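Local atomic coordinates of berberine bridge enzyme-like 28 (Arabidopsis thaliana, PDB entry 5D79), a protein that acts as a secreted FAD-dependent oxidoreductase of the plant cell wall and takes part in adaptation to salt stress. Residues N201-L206 with K243-D248; V147-T152 with G237-W242; I399-G404 with L424-Y429; G186-L191 with G468-F473. One frame throughout, in Å; residues are numbered along the deposited sequence.

Contact 1: residues N201-L206 with K243-D248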
# COMPACT_ATOMS: atom_id res chain seq x y z
N ASN A 201 -6.82 -1.31 12.56
CA ASN A 201 -8.27 -1.27 12.71
C ASN A 201 -8.97 -2.54 12.23
O ASN A 201 -10.08 -2.51 11.69
CB ASN A 201 -8.82 -0.05 11.97
CG ASN A 201 -8.39 1.25 12.62
OD1 ASN A 201 -9.07 1.75 13.50
ND2 ASN A 201 -7.25 1.78 12.20
N ILE A 202 -8.31 -3.65 12.46
CA ILE A 202 -8.83 -4.96 12.08
C ILE A 202 -8.95 -5.83 13.33
O ILE A 202 -8.01 -5.95 14.11
CB ILE A 202 -7.92 -5.61 11.04
CG1 ILE A 202 -8.05 -4.82 9.72
CG2 ILE A 202 -8.27 -7.09 10.88
CD1 ILE A 202 -6.90 -4.98 8.77
N ILE A 203 -10.12 -6.43 13.52
CA ILE A 203 -10.43 -7.07 14.78
C ILE A 203 -10.62 -8.59 14.70
O ILE A 203 -10.76 -9.26 15.71
CB ILE A 203 -11.69 -6.44 15.39
CG1 ILE A 203 -12.82 -6.42 14.37
CG2 ILE A 203 -11.41 -5.02 15.87
CD1 ILE A 203 -14.16 -6.01 14.94
N ASP A 204 -10.62 -9.13 13.48
CA ASP A 204 -10.69 -10.57 13.23
C ASP A 204 -10.36 -10.77 11.76
O ASP A 204 -10.34 -9.81 10.99
CB ASP A 204 -12.07 -11.16 13.58
CG ASP A 204 -12.06 -12.70 13.73
OD1 ASP A 204 -11.19 -13.37 13.14
OD2 ASP A 204 -12.94 -13.24 14.43
N ALA A 205 -10.10 -12.01 11.35
CA ALA A 205 -9.72 -12.28 9.98
C ALA A 205 -9.82 -13.75 9.70
O ALA A 205 -9.82 -14.55 10.62
CB ALA A 205 -8.30 -11.80 9.71
N LEU A 206 -9.93 -14.11 8.43
CA LEU A 206 -9.87 -15.51 8.03
C LEU A 206 -8.62 -15.71 7.20
O LEU A 206 -8.37 -14.95 6.27
CB LEU A 206 -11.11 -15.91 7.23
CG LEU A 206 -12.49 -15.77 7.87
CD1 LEU A 206 -13.57 -16.03 6.83
CD2 LEU A 206 -12.63 -16.71 9.03
N LYS A 243 -12.07 -8.66 9.18
CA LYS A 243 -13.16 -8.07 9.95
C LYS A 243 -12.72 -6.69 10.41
O LYS A 243 -11.87 -6.57 11.28
CB LYS A 243 -13.59 -8.93 11.15
CG LYS A 243 -14.91 -8.45 11.76
CD LYS A 243 -15.44 -9.37 12.84
CE LYS A 243 -16.69 -8.79 13.48
NZ LYS A 243 -17.47 -9.82 14.23
N VAL A 244 -13.30 -5.66 9.79
CA VAL A 244 -12.90 -4.29 10.05
C VAL A 244 -13.69 -3.64 11.19
O VAL A 244 -14.83 -4.02 11.48
CB VAL A 244 -13.03 -3.40 8.77
CG1 VAL A 244 -12.15 -3.94 7.66
CG2 VAL A 244 -14.47 -3.30 8.31
N LYS A 245 -13.06 -2.67 11.83
CA LYS A 245 -13.73 -1.81 12.78
C LYS A 245 -13.96 -0.45 12.11
O LYS A 245 -13.01 0.21 11.71
CB LYS A 245 -12.91 -1.66 14.06
CG LYS A 245 -13.65 -1.01 15.20
CD LYS A 245 -14.89 -1.80 15.55
CE LYS A 245 -15.93 -0.93 16.20
NZ LYS A 245 -17.11 -1.73 16.59
N LEU A 246 -15.22 -0.05 11.97
CA LEU A 246 -15.54 1.23 11.35
C LEU A 246 -15.36 2.38 12.34
O LEU A 246 -15.69 2.25 13.51
CB LEU A 246 -16.98 1.21 10.80
CG LEU A 246 -17.27 0.13 9.75
CD1 LEU A 246 -18.73 0.15 9.29
CD2 LEU A 246 -16.32 0.21 8.55
N VAL A 247 -14.83 3.51 11.87
CA VAL A 247 -14.48 4.61 12.75
C VAL A 247 -15.41 5.78 12.50
O VAL A 247 -16.02 5.89 11.44
CB VAL A 247 -13.01 5.06 12.57
CG1 VAL A 247 -12.07 3.92 12.95
CG2 VAL A 247 -12.76 5.52 11.15
N ASP A 248 -15.53 6.66 13.48
CA ASP A 248 -16.54 7.71 13.41
C ASP A 248 -15.99 8.94 12.73
O ASP A 248 -14.84 9.31 12.92
CB ASP A 248 -17.05 8.07 14.81
CG ASP A 248 -17.58 6.87 15.57
OD1 ASP A 248 -18.64 6.34 15.18
OD2 ASP A 248 -16.96 6.45 16.56
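Strands 202-206 and 243-245 run antiparallel, their axes 4.7 Å apart at closest and 169° between directions, with Ile-202 facing Val-244 as a non-hydrogen-bonded pair. Three backbone bonds join them: Ile-203 N gives to Lys-243 O at 2.8 Å, Lys-245 N to Asn-201 O, and Lys-243 N to Asp-204 O. Ile-202 and Val-244 turn their side chains to the buried face of the sheet, where Ile-202 touches Trp-242 and Val-244 touches Phe-169. On the more open side, Ile-203 lies against the extended stem of Lys-243. Its CG1, held between the backbone N and the carbonyl carbon (chi1 51°), sits 3.9 Å from Lys-243 CG, and its CD1 reaches Lys-243 CE. Beside it, Asp-204 CB packs on Lys-243 CB at 3.6 Å, whereas the charged ends stay apart, Asp-204 OD2 being 5.7 Å from Lys-243 NZ; Asp-204 OD1 takes a hydrogen bond from Arg-217 N. Asn-201 turns OD1 toward Val-247 CG1 at 3.7 Å, and its ND2 bonds to Leu-197 O and Tyr-195 O. Lys-245 sends NZ to Asn-142 O. Between these two strands of the FAD-binding domain's sheet the lysines therefore serve with their methylenes, Lys-243 probably adding a weak long-range attraction to Asp-204, and the backbone supplies the direct polar links.

Contact 2: residues V147-T152 with G237-W242. With FAD (flavin-adenine dinucleotide), chain E; PO4 (phosphate ion), chain D.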
# COMPACT_ATOMS: atom_id res chain seq x y z
N VAL A 147 -14.81 -8.08 5.18
CA VAL A 147 -14.38 -7.66 3.85
C VAL A 147 -13.49 -8.71 3.23
O VAL A 147 -12.34 -8.87 3.65
CB VAL A 147 -13.63 -6.31 3.89
CG1 VAL A 147 -13.51 -5.73 2.47
CG2 VAL A 147 -14.31 -5.34 4.84
N GLN A 148 -14.02 -9.43 2.25
CA GLN A 148 -13.24 -10.42 1.52
C GLN A 148 -12.09 -9.75 0.79
O GLN A 148 -12.23 -8.68 0.21
CB GLN A 148 -14.12 -11.18 0.53
CG GLN A 148 -15.23 -11.98 1.18
CD GLN A 148 -15.74 -13.08 0.28
OE1 GLN A 148 -15.85 -12.90 -0.93
NE2 GLN A 148 -16.05 -14.24 0.85
N THR A 149 -10.94 -10.42 0.81
CA THR A 149 -9.67 -9.82 0.39
C THR A 149 -9.54 -9.49 -1.11
O THR A 149 -8.56 -8.85 -1.52
CB THR A 149 -8.51 -10.74 0.78
OG1 THR A 149 -8.84 -12.09 0.41
CG2 THR A 149 -8.27 -10.66 2.29
N GLY A 150 -10.50 -9.92 -1.92
CA GLY A 150 -10.49 -9.60 -3.33
C GLY A 150 -11.05 -8.21 -3.59
O GLY A 150 -10.97 -7.70 -4.71
N ALA A 151 -11.60 -7.60 -2.55
CA ALA A 151 -12.21 -6.29 -2.64
C ALA A 151 -11.16 -5.19 -2.75
O ALA A 151 -10.04 -5.35 -2.27
CB ALA A 151 -13.11 -6.04 -1.45
N THR A 152 -11.52 -4.08 -3.39
CA THR A 152 -10.61 -2.95 -3.41
C THR A 152 -11.01 -2.00 -2.32
O THR A 152 -12.14 -2.05 -1.83
CB THR A 152 -10.63 -2.19 -4.74
OG1 THR A 152 -11.89 -1.53 -4.90
CG2 THR A 152 -10.35 -3.12 -5.92
N GLY A 237 0.35 -16.83 4.59
CA GLY A 237 -0.79 -17.62 4.16
C GLY A 237 -1.62 -16.97 3.08
O GLY A 237 -1.16 -16.05 2.40
N VAL A 238 -2.84 -17.47 2.89
CA VAL A 238 -3.81 -16.79 2.03
C VAL A 238 -4.93 -16.22 2.88
O VAL A 238 -5.79 -16.96 3.35
CB VAL A 238 -4.42 -17.70 0.96
CG1 VAL A 238 -5.31 -16.87 0.03
CG2 VAL A 238 -3.33 -18.40 0.17
N ILE A 239 -4.90 -14.91 3.07
CA ILE A 239 -5.91 -14.23 3.86
C ILE A 239 -7.20 -14.14 3.04
O ILE A 239 -7.20 -13.61 1.93
CB ILE A 239 -5.44 -12.82 4.30
CG1 ILE A 239 -4.03 -12.91 4.87
CG2 ILE A 239 -6.39 -12.25 5.35
CD1 ILE A 239 -3.32 -11.59 4.95
N LEU A 240 -8.29 -14.67 3.60
CA LEU A 240 -9.55 -14.77 2.89
C LEU A 240 -10.44 -13.56 3.13
O LEU A 240 -11.18 -13.13 2.23
CB LEU A 240 -10.28 -16.05 3.29
CG LEU A 240 -9.66 -17.37 2.85
CD1 LEU A 240 -10.53 -18.51 3.33
CD2 LEU A 240 -9.46 -17.43 1.34
N SER A 241 -10.37 -13.02 4.35
CA SER A 241 -11.29 -11.96 4.73
C SER A 241 -10.76 -11.14 5.91
O SER A 241 -10.00 -11.64 6.73
CB SER A 241 -12.65 -12.58 5.07
OG SER A 241 -13.67 -11.61 5.00
N TRP A 242 -11.15 -9.87 5.97
CA TRP A 242 -10.85 -9.00 7.11
C TRP A 242 -12.13 -8.70 7.86
O TRP A 242 -13.17 -8.47 7.23
CB TRP A 242 -10.22 -7.66 6.69
CG TRP A 242 -8.95 -7.71 5.91
CD1 TRP A 242 -8.77 -7.31 4.62
CD2 TRP A 242 -7.66 -8.13 6.38
NE1 TRP A 242 -7.46 -7.48 4.24
CE2 TRP A 242 -6.76 -7.98 5.30
CE3 TRP A 242 -7.19 -8.64 7.59
CZ2 TRP A 242 -5.40 -8.31 5.41
CZ3 TRP A 242 -5.85 -8.98 7.70
CH2 TRP A 242 -4.97 -8.81 6.61
PA FAD E . -1.32 -7.13 -4.81
O1A FAD E . -0.24 -7.08 -5.86
O2A FAD E . -2.52 -7.95 -5.23
O5B FAD E . -0.69 -7.68 -3.42
C5B FAD E . 0.54 -7.18 -2.92
C4B FAD E . 1.24 -8.15 -1.97
O4B FAD E . 0.30 -8.63 -1.02
C3B FAD E . 1.79 -9.36 -2.71
O3B FAD E . 3.00 -9.80 -2.14
C2B FAD E . 0.69 -10.40 -2.54
O2B FAD E . 1.19 -11.72 -2.59
C1B FAD E . 0.08 -10.02 -1.19
N9A FAD E . -1.36 -10.35 -1.06
C8A FAD E . -2.43 -9.81 -1.74
N7A FAD E . -3.57 -10.39 -1.28
C5A FAD E . -3.24 -11.29 -0.32
C6A FAD E . -3.98 -12.16 0.47
N6A FAD E . -5.31 -12.05 0.55
N1A FAD E . -3.34 -12.98 1.38
C2A FAD E . -1.97 -12.93 1.51
N3A FAD E . -1.24 -12.07 0.72
C4A FAD E . -1.85 -11.26 -0.18
N1 FAD E . -0.22 2.23 -0.04
C2 FAD E . -0.45 3.07 1.03
O2 FAD E . -0.57 2.62 2.18
N3 FAD E . -0.58 4.44 0.81
C4 FAD E . -0.47 4.97 -0.47
O4 FAD E . -0.71 6.17 -0.65
C4X FAD E . -0.26 4.11 -1.55
N5 FAD E . -0.28 4.58 -2.85
C5X FAD E . -0.37 3.68 -3.90
C6 FAD E . -0.64 4.11 -5.20
C7 FAD E . -0.72 3.19 -6.25
C7M FAD E . -1.00 3.67 -7.64
C8 FAD E . -0.58 1.83 -6.00
C8M FAD E . -0.64 0.82 -7.11
C9 FAD E . -0.31 1.40 -4.70
C9A FAD E . -0.15 2.32 -3.66
N10 FAD E . 0.16 1.91 -2.38
C10 FAD E . -0.16 2.73 -1.32
C1' FAD E . 0.75 0.55 -2.14
C2' FAD E . -0.29 -0.53 -1.90
O2' FAD E . -0.95 -0.28 -0.68
C3' FAD E . 0.44 -1.87 -1.88
O3' FAD E . 0.97 -2.11 -3.16
C4' FAD E . -0.48 -3.02 -1.54
O4' FAD E . 0.26 -4.09 -1.02
C5' FAD E . -1.13 -3.52 -2.81
O5' FAD E . -2.23 -4.34 -2.47
P FAD E . -3.01 -5.06 -3.66
O1P FAD E . -3.95 -6.10 -3.10
O2P FAD E . -3.76 -4.05 -4.50
O3P FAD E . -1.75 -5.61 -4.50
P PO4 D . -16.33 -13.69 4.68
O1 PO4 D . -15.80 -12.36 5.14
O2 PO4 D . -16.97 -14.39 5.86
O3 PO4 D . -17.35 -13.47 3.59
O4 PO4 D . -15.21 -14.53 4.12
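Ile-239 O accepts two hydrogen bonds, from Thr-149 OG1 at 2.7 Å and from the adenine amino group FAD N6A at 2.8 Å. The site lies in the FAD-binding PCMH-type domain, where strand 144-148 pairs antiparallel with strand 238-248 and the latter carries a classic beta bulge, Leu-240 and Ser-241 both facing Leu-206. Ile-239 N completes the hold on the adenine by donating to FAD N1A at 3.0 Å, so one residue's backbone reads the amino group and ring nitrogen together. Val-147 and Trp-242 form a hydrogen-bonded pair, with Val-147 N to Trp-242 O at 2.7 Å and Trp-242 N returning to Val-147 O. Beyond it the 147-152 chain leaves the sheet in a type I turn from Gln-148 to Ala-151, and Thr-149 N bonds to Leu-240 O.

In Thr-149, OG1 stands between the backbone N and the carbonyl carbon (chi1 46°), directed at Ile-239 O, and CG2, opposite the carbonyl carbon, comes above the indole of Trp-242, a CH-pi contact 4.2 Å from the centroid of its five-membered ring. Ile-239 CG2 lies over the same face, nearer the rim, while Trp-242 NE1 is bonded to Val-179 O. A valine in place of Thr-149 would probably leave Ile-239 O with the adenine amino group alone and cost the turn its side-chain tie to the strand. Farther out, Gln-148 OE1 accepts from Ser-135 N, and its NE2 makes two weak bonds to a phosphate ion, probably from the crystallisation liquor, 3.1 Å to PO4 O3 and 3.4 Å to PO4 O4.

Contact 3: residues I399-G404 with L424-Y429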
# COMPACT_ATOMS: atom_id res chain seq x y z
N ILE A 399 6.32 12.95 -2.29
CA ILE A 399 5.12 13.11 -1.48
C ILE A 399 5.46 13.00 0.00
O ILE A 399 5.98 11.99 0.45
CB ILE A 399 4.05 12.05 -1.84
CG1 ILE A 399 3.87 11.93 -3.36
CG2 ILE A 399 2.71 12.39 -1.20
CD1 ILE A 399 3.32 10.60 -3.81
N LEU A 400 5.15 14.05 0.76
CA LEU A 400 5.46 14.07 2.18
C LEU A 400 4.17 13.89 3.00
O LEU A 400 3.28 14.73 2.97
CB LEU A 400 6.17 15.38 2.58
CG LEU A 400 7.65 15.57 2.20
CD1 LEU A 400 7.86 15.63 0.70
CD2 LEU A 400 8.19 16.83 2.83
N THR A 401 4.11 12.77 3.71
CA THR A 401 2.93 12.36 4.47
C THR A 401 3.19 12.44 5.97
O THR A 401 4.02 11.72 6.50
CB THR A 401 2.52 10.93 4.08
OG1 THR A 401 2.17 10.93 2.70
CG2 THR A 401 1.33 10.46 4.89
N PRO A 402 2.45 13.32 6.67
CA PRO A 402 2.73 13.56 8.09
C PRO A 402 2.33 12.39 9.00
O PRO A 402 1.23 11.86 8.87
CB PRO A 402 1.91 14.81 8.40
CG PRO A 402 0.70 14.64 7.50
CD PRO A 402 1.21 13.99 6.24
N PHE A 403 3.22 12.00 9.90
CA PHE A 403 2.86 11.05 10.94
C PHE A 403 2.49 11.82 12.23
O PHE A 403 1.81 12.85 12.15
CB PHE A 403 3.99 10.04 11.19
CG PHE A 403 4.08 8.96 10.15
CD1 PHE A 403 3.59 9.17 8.86
CD2 PHE A 403 4.61 7.72 10.45
CE1 PHE A 403 3.64 8.16 7.88
CE2 PHE A 403 4.68 6.70 9.49
CZ PHE A 403 4.19 6.92 8.20
N GLY A 404 2.91 11.36 13.39
CA GLY A 404 2.46 11.99 14.62
C GLY A 404 1.00 11.63 14.86
O GLY A 404 0.45 10.79 14.17
N LEU A 424 8.68 11.90 12.08
CA LEU A 424 7.91 13.10 11.79
C LEU A 424 6.97 12.87 10.59
O LEU A 424 5.77 13.17 10.66
CB LEU A 424 8.85 14.28 11.52
CG LEU A 424 9.88 14.63 12.58
CD1 LEU A 424 10.51 15.93 12.20
CD2 LEU A 424 9.23 14.74 13.93
N TYR A 425 7.52 12.35 9.50
CA TYR A 425 6.72 12.06 8.32
C TYR A 425 7.38 11.01 7.45
O TYR A 425 8.53 10.64 7.65
CB TYR A 425 6.47 13.35 7.51
CG TYR A 425 7.71 14.03 6.98
CD1 TYR A 425 8.38 14.99 7.74
CD2 TYR A 425 8.20 13.74 5.71
CE1 TYR A 425 9.50 15.64 7.26
CE2 TYR A 425 9.33 14.39 5.22
CZ TYR A 425 9.98 15.33 6.00
OH TYR A 425 11.10 15.98 5.52
N GLU A 426 6.62 10.51 6.48
CA GLU A 426 7.12 9.54 5.53
C GLU A 426 7.23 10.26 4.19
O GLU A 426 6.44 11.16 3.89
CB GLU A 426 6.20 8.31 5.48
CG GLU A 426 6.68 7.17 4.58
CD GLU A 426 6.11 7.25 3.17
OE1 GLU A 426 5.21 8.09 2.93
OE2 GLU A 426 6.56 6.47 2.30
N ILE A 427 8.22 9.88 3.39
CA ILE A 427 8.40 10.53 2.11
C ILE A 427 8.58 9.48 1.01
O ILE A 427 9.37 8.55 1.15
CB ILE A 427 9.60 11.52 2.15
CG1 ILE A 427 9.85 12.15 0.78
CG2 ILE A 427 10.85 10.85 2.67
CD1 ILE A 427 10.81 13.31 0.87
N GLN A 428 7.81 9.63 -0.06
CA GLN A 428 7.90 8.72 -1.20
C GLN A 428 8.39 9.46 -2.42
O GLN A 428 7.91 10.53 -2.74
CB GLN A 428 6.54 8.07 -1.50
CG GLN A 428 6.56 7.11 -2.68
CD GLN A 428 5.17 6.70 -3.15
OE1 GLN A 428 4.15 7.24 -2.71
NE2 GLN A 428 5.13 5.73 -4.07
N TYR A 429 9.37 8.89 -3.09
CA TYR A 429 9.84 9.39 -4.38
C TYR A 429 9.37 8.41 -5.45
O TYR A 429 9.80 7.25 -5.47
CB TYR A 429 11.37 9.52 -4.41
CG TYR A 429 12.03 9.72 -3.05
CD1 TYR A 429 12.34 8.63 -2.24
CD2 TYR A 429 12.37 10.99 -2.60
CE1 TYR A 429 12.96 8.80 -1.01
CE2 TYR A 429 12.98 11.18 -1.38
CZ TYR A 429 13.27 10.08 -0.58
OH TYR A 429 13.90 10.26 0.64
O HOH W 1 4.34 10.34 1.41
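Two torsions bring Leu-400 and Tyr-425 side by side: CG of Tyr-425 stands between its own backbone N and carbonyl carbon (chi1 61°), and CG of Leu-400 points opposite its carbonyl carbon (chi1 -75°). Leu-400 CD2 thereby rests 3.6 Å from Tyr-425 CE2, and its other branch, CD1, meets Ile-427 CD1 at 3.8 Å. An alanine at Leu-400 would probably open a gap between the tyrosine ring and Ile-427 and give both more room to turn. The hydroxyl of Tyr-425 goes to Gln-274 OE1, and its ring meets Trp-273 edge-to-face.

Between the strands, antiparallel at 160°, the backbone closes hydrogen-bonded pairs at Ile-399 with Gln-428 and at Thr-401 with Glu-426, Thr-401 N lying 2.8 Å from Glu-426 O. Past Pro-402, Phe-403 N adds a bond to Leu-424 O, and Phe-403 CE1 comes within 3.5 Å of Glu-426 CB.

Ile-399, Thr-401, Glu-426 and Gln-428 share the other face. Glu-426 bends at chi2, and a water 2.9 Å from Glu-426 OE1 is also hydrogen-bonded to Ile-399 O and Thr-401 OG1, bridging the strands; Thr-401 OG1 is bonded in turn to Arg-287. Gln-428 holds Tyr-113 OH through NE2, and its side chain approaches the nearest FAD atoms to about 5 Å. In this strand pair the face of Leu-400, Tyr-425 and Ile-427 is thus apolar and covered by helix 263-276, while that of Thr-401, Glu-426 and Gln-428 is mostly polar and turned to the flavin, consistent with the substrate-binding sheet of berberine bridge enzymes.

Contact 4: residues G186-L191 with G468-F473. With FAD (flavin-adenine dinucleotide), chain E.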
# COMPACT_ATOMS: atom_id res chain seq x y z
N GLY A 186 0.03 -2.93 6.17
CA GLY A 186 -0.18 -1.70 6.92
C GLY A 186 -1.33 -0.86 6.38
O GLY A 186 -2.51 -1.10 6.72
N GLY A 187 -1.01 0.13 5.56
CA GLY A 187 -2.04 0.91 4.87
C GLY A 187 -2.37 2.27 5.46
O GLY A 187 -3.19 2.37 6.35
N TYR A 188 -1.74 3.32 4.94
CA TYR A 188 -2.03 4.67 5.43
C TYR A 188 -2.79 5.48 4.37
O TYR A 188 -2.73 5.18 3.16
CB TYR A 188 -0.74 5.40 5.84
CG TYR A 188 0.21 5.78 4.72
CD1 TYR A 188 -0.05 6.87 3.88
CD2 TYR A 188 1.39 5.08 4.52
CE1 TYR A 188 0.81 7.22 2.86
CE2 TYR A 188 2.27 5.43 3.49
CZ TYR A 188 1.97 6.51 2.67
OH TYR A 188 2.85 6.86 1.66
N GLY A 189 -3.49 6.50 4.84
CA GLY A 189 -4.26 7.40 4.00
C GLY A 189 -4.58 8.62 4.85
O GLY A 189 -3.94 8.82 5.90
N THR A 190 -5.58 9.39 4.47
CA THR A 190 -5.82 10.68 5.11
C THR A 190 -6.35 10.66 6.56
O THR A 190 -6.57 11.73 7.14
CB THR A 190 -6.81 11.51 4.28
OG1 THR A 190 -8.06 10.82 4.20
CG2 THR A 190 -6.27 11.70 2.88
N LEU A 191 -6.54 9.48 7.15
CA LEU A 191 -7.02 9.40 8.52
C LEU A 191 -5.98 8.81 9.47
O LEU A 191 -6.30 8.48 10.61
CB LEU A 191 -8.30 8.56 8.60
CG LEU A 191 -9.63 9.13 8.08
CD1 LEU A 191 -10.68 8.03 7.93
CD2 LEU A 191 -10.13 10.23 9.00
N GLY A 468 14.71 3.08 7.46
CA GLY A 468 13.34 2.59 7.39
C GLY A 468 12.69 2.61 6.02
O GLY A 468 12.90 3.52 5.23
N ALA A 469 11.88 1.58 5.75
CA ALA A 469 11.14 1.45 4.50
C ALA A 469 9.71 0.91 4.75
O ALA A 469 9.48 0.10 5.65
CB ALA A 469 11.90 0.52 3.53
N TYR A 470 8.76 1.35 3.93
CA TYR A 470 7.37 0.89 4.01
C TYR A 470 7.11 -0.34 3.10
O TYR A 470 7.25 -0.27 1.88
CB TYR A 470 6.44 2.06 3.63
CG TYR A 470 4.95 1.79 3.73
CD1 TYR A 470 4.42 0.91 4.69
CD2 TYR A 470 4.06 2.42 2.86
CE1 TYR A 470 3.05 0.68 4.76
CE2 TYR A 470 2.71 2.19 2.92
CZ TYR A 470 2.21 1.33 3.87
OH TYR A 470 0.86 1.13 3.91
N VAL A 471 6.70 -1.46 3.71
CA VAL A 471 6.60 -2.75 3.01
C VAL A 471 5.52 -2.75 1.93
O VAL A 471 5.58 -3.55 0.99
CB VAL A 471 6.33 -3.94 4.00
CG1 VAL A 471 4.85 -4.08 4.36
CG2 VAL A 471 6.86 -5.24 3.41
N ASN A 472 4.56 -1.83 2.03
CA ASN A 472 3.56 -1.67 0.98
C ASN A 472 4.15 -0.96 -0.25
O ASN A 472 3.56 -0.98 -1.32
CB ASN A 472 2.33 -0.91 1.49
CG ASN A 472 1.24 -1.85 1.98
OD1 ASN A 472 1.21 -3.03 1.63
ND2 ASN A 472 0.33 -1.32 2.78
N PHE A 473 5.32 -0.35 -0.09
CA PHE A 473 6.09 0.12 -1.25
C PHE A 473 7.27 -0.84 -1.48
O PHE A 473 8.42 -0.48 -1.23
CB PHE A 473 6.60 1.56 -1.05
CG PHE A 473 5.50 2.61 -0.88
CD1 PHE A 473 4.28 2.48 -1.54
CD2 PHE A 473 5.70 3.72 -0.06
CE1 PHE A 473 3.27 3.45 -1.39
CE2 PHE A 473 4.70 4.68 0.10
CZ PHE A 473 3.49 4.54 -0.56
PA FAD E . -1.32 -7.13 -4.81
O1A FAD E . -0.24 -7.08 -5.86
O2A FAD E . -2.52 -7.95 -5.23
O5B FAD E . -0.69 -7.68 -3.42
C5B FAD E . 0.54 -7.18 -2.92
C4B FAD E . 1.24 -8.15 -1.97
O4B FAD E . 0.30 -8.63 -1.02
C3B FAD E . 1.79 -9.36 -2.71
O3B FAD E . 3.00 -9.80 -2.14
C2B FAD E . 0.69 -10.40 -2.54
O2B FAD E . 1.19 -11.72 -2.59
C1B FAD E . 0.08 -10.02 -1.19
N9A FAD E . -1.36 -10.35 -1.06
C8A FAD E . -2.43 -9.81 -1.74
N7A FAD E . -3.57 -10.39 -1.28
C5A FAD E . -3.24 -11.29 -0.32
C6A FAD E . -3.98 -12.16 0.47
N6A FAD E . -5.31 -12.05 0.55
N1A FAD E . -3.34 -12.98 1.38
C2A FAD E . -1.97 -12.93 1.51
N3A FAD E . -1.24 -12.07 0.72
C4A FAD E . -1.85 -11.26 -0.18
N1 FAD E . -0.22 2.23 -0.04
C2 FAD E . -0.45 3.07 1.03
O2 FAD E . -0.57 2.62 2.18
N3 FAD E . -0.58 4.44 0.81
C4 FAD E . -0.47 4.97 -0.47
O4 FAD E . -0.71 6.17 -0.65
C4X FAD E . -0.26 4.11 -1.55
N5 FAD E . -0.28 4.58 -2.85
C5X FAD E . -0.37 3.68 -3.90
C6 FAD E . -0.64 4.11 -5.20
C7 FAD E . -0.72 3.19 -6.25
C7M FAD E . -1.00 3.67 -7.64
C8 FAD E . -0.58 1.83 -6.00
C8M FAD E . -0.64 0.82 -7.11
C9 FAD E . -0.31 1.40 -4.70
C9A FAD E . -0.15 2.32 -3.66
N10 FAD E . 0.16 1.91 -2.38
C10 FAD E . -0.16 2.73 -1.32
C1' FAD E . 0.75 0.55 -2.14
C2' FAD E . -0.29 -0.53 -1.90
O2' FAD E . -0.95 -0.28 -0.68
C3' FAD E . 0.44 -1.87 -1.88
O3' FAD E . 0.97 -2.11 -3.16
C4' FAD E . -0.48 -3.02 -1.54
O4' FAD E . 0.26 -4.09 -1.02
C5' FAD E . -1.13 -3.52 -2.81
O5' FAD E . -2.23 -4.34 -2.47
P FAD E . -3.01 -5.06 -3.66
O1P FAD E . -3.95 -6.10 -3.10
O2P FAD E . -3.76 -4.05 -4.50
O3P FAD E . -1.75 -5.61 -4.50
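Tyr-470 points its hydroxyl at Gly-187 while the ring of Tyr-188 crosses it obliquely, centroids 5.2 Å apart and planes at 35°, in the FAD pocket where the loop after helix 179-184 meets the C-terminal berberine-bridge segment. Closest in that pair are the two CE2 atoms, Tyr-188 to Tyr-470. With CG opposite the backbone N (chi1 -177°), Tyr-470 brings OH to a point where three partners converge. Gly-187 N donates to it at 2.7 Å, in the plane of the tyrosine ring, and Asn-472 ND2 donates from within its own amide plane. The hydroxyl then hands its proton to FAD O2 at 2.7 Å. Two donors on its oxygen would probably make it a stronger donor to the flavin, and with Tyr-188 N, also bonded to O2, could help to stabilise negative charge at that end of the reduced ring system.

FAD N3, at the rim of the flavin, points at the centre of one face of Tyr-188, 3.7 Å above it. Tyr-188 OH meets the edge of Phe-473, 3.3 Å from CE2, the two side chains standing at about a right angle. Phe-473 closes the type I turn begun at Tyr-470 and touches FAD C10 with CE1; its ring also stacks on Tyr-113. Asn-472, its ND2 spent on the tyrosine and Gln-182 O, takes a bond from the ribityl hydroxyl, FAD O4' to Asn-472 OD1 at 3.0 Å.

From the N terminus, the first segment of contact 2 comes at 147-152, contact 4 opens at 186-191, and contact 1 at 201-206. Strand 238-248 then closes contact 2 and, straight after, contact 1; the two cross and share that strand within one sheet. Contact 3 pairs neighbouring antiparallel strands of the other large sheet, joined by a 19-residue connection that holds helix 406-409. Only at 468-473 does contact 4 close, enclosing contacts 1 and 3, crossing contact 2, and joining a loop of the FAD-binding domain to the C-terminal berberine-like region around the flavin. Glu-426 and Gln-428 of contact 3 pack on its Phe-473. The FAD spans contacts 2 and 4, whose centres are about 18 Å apart.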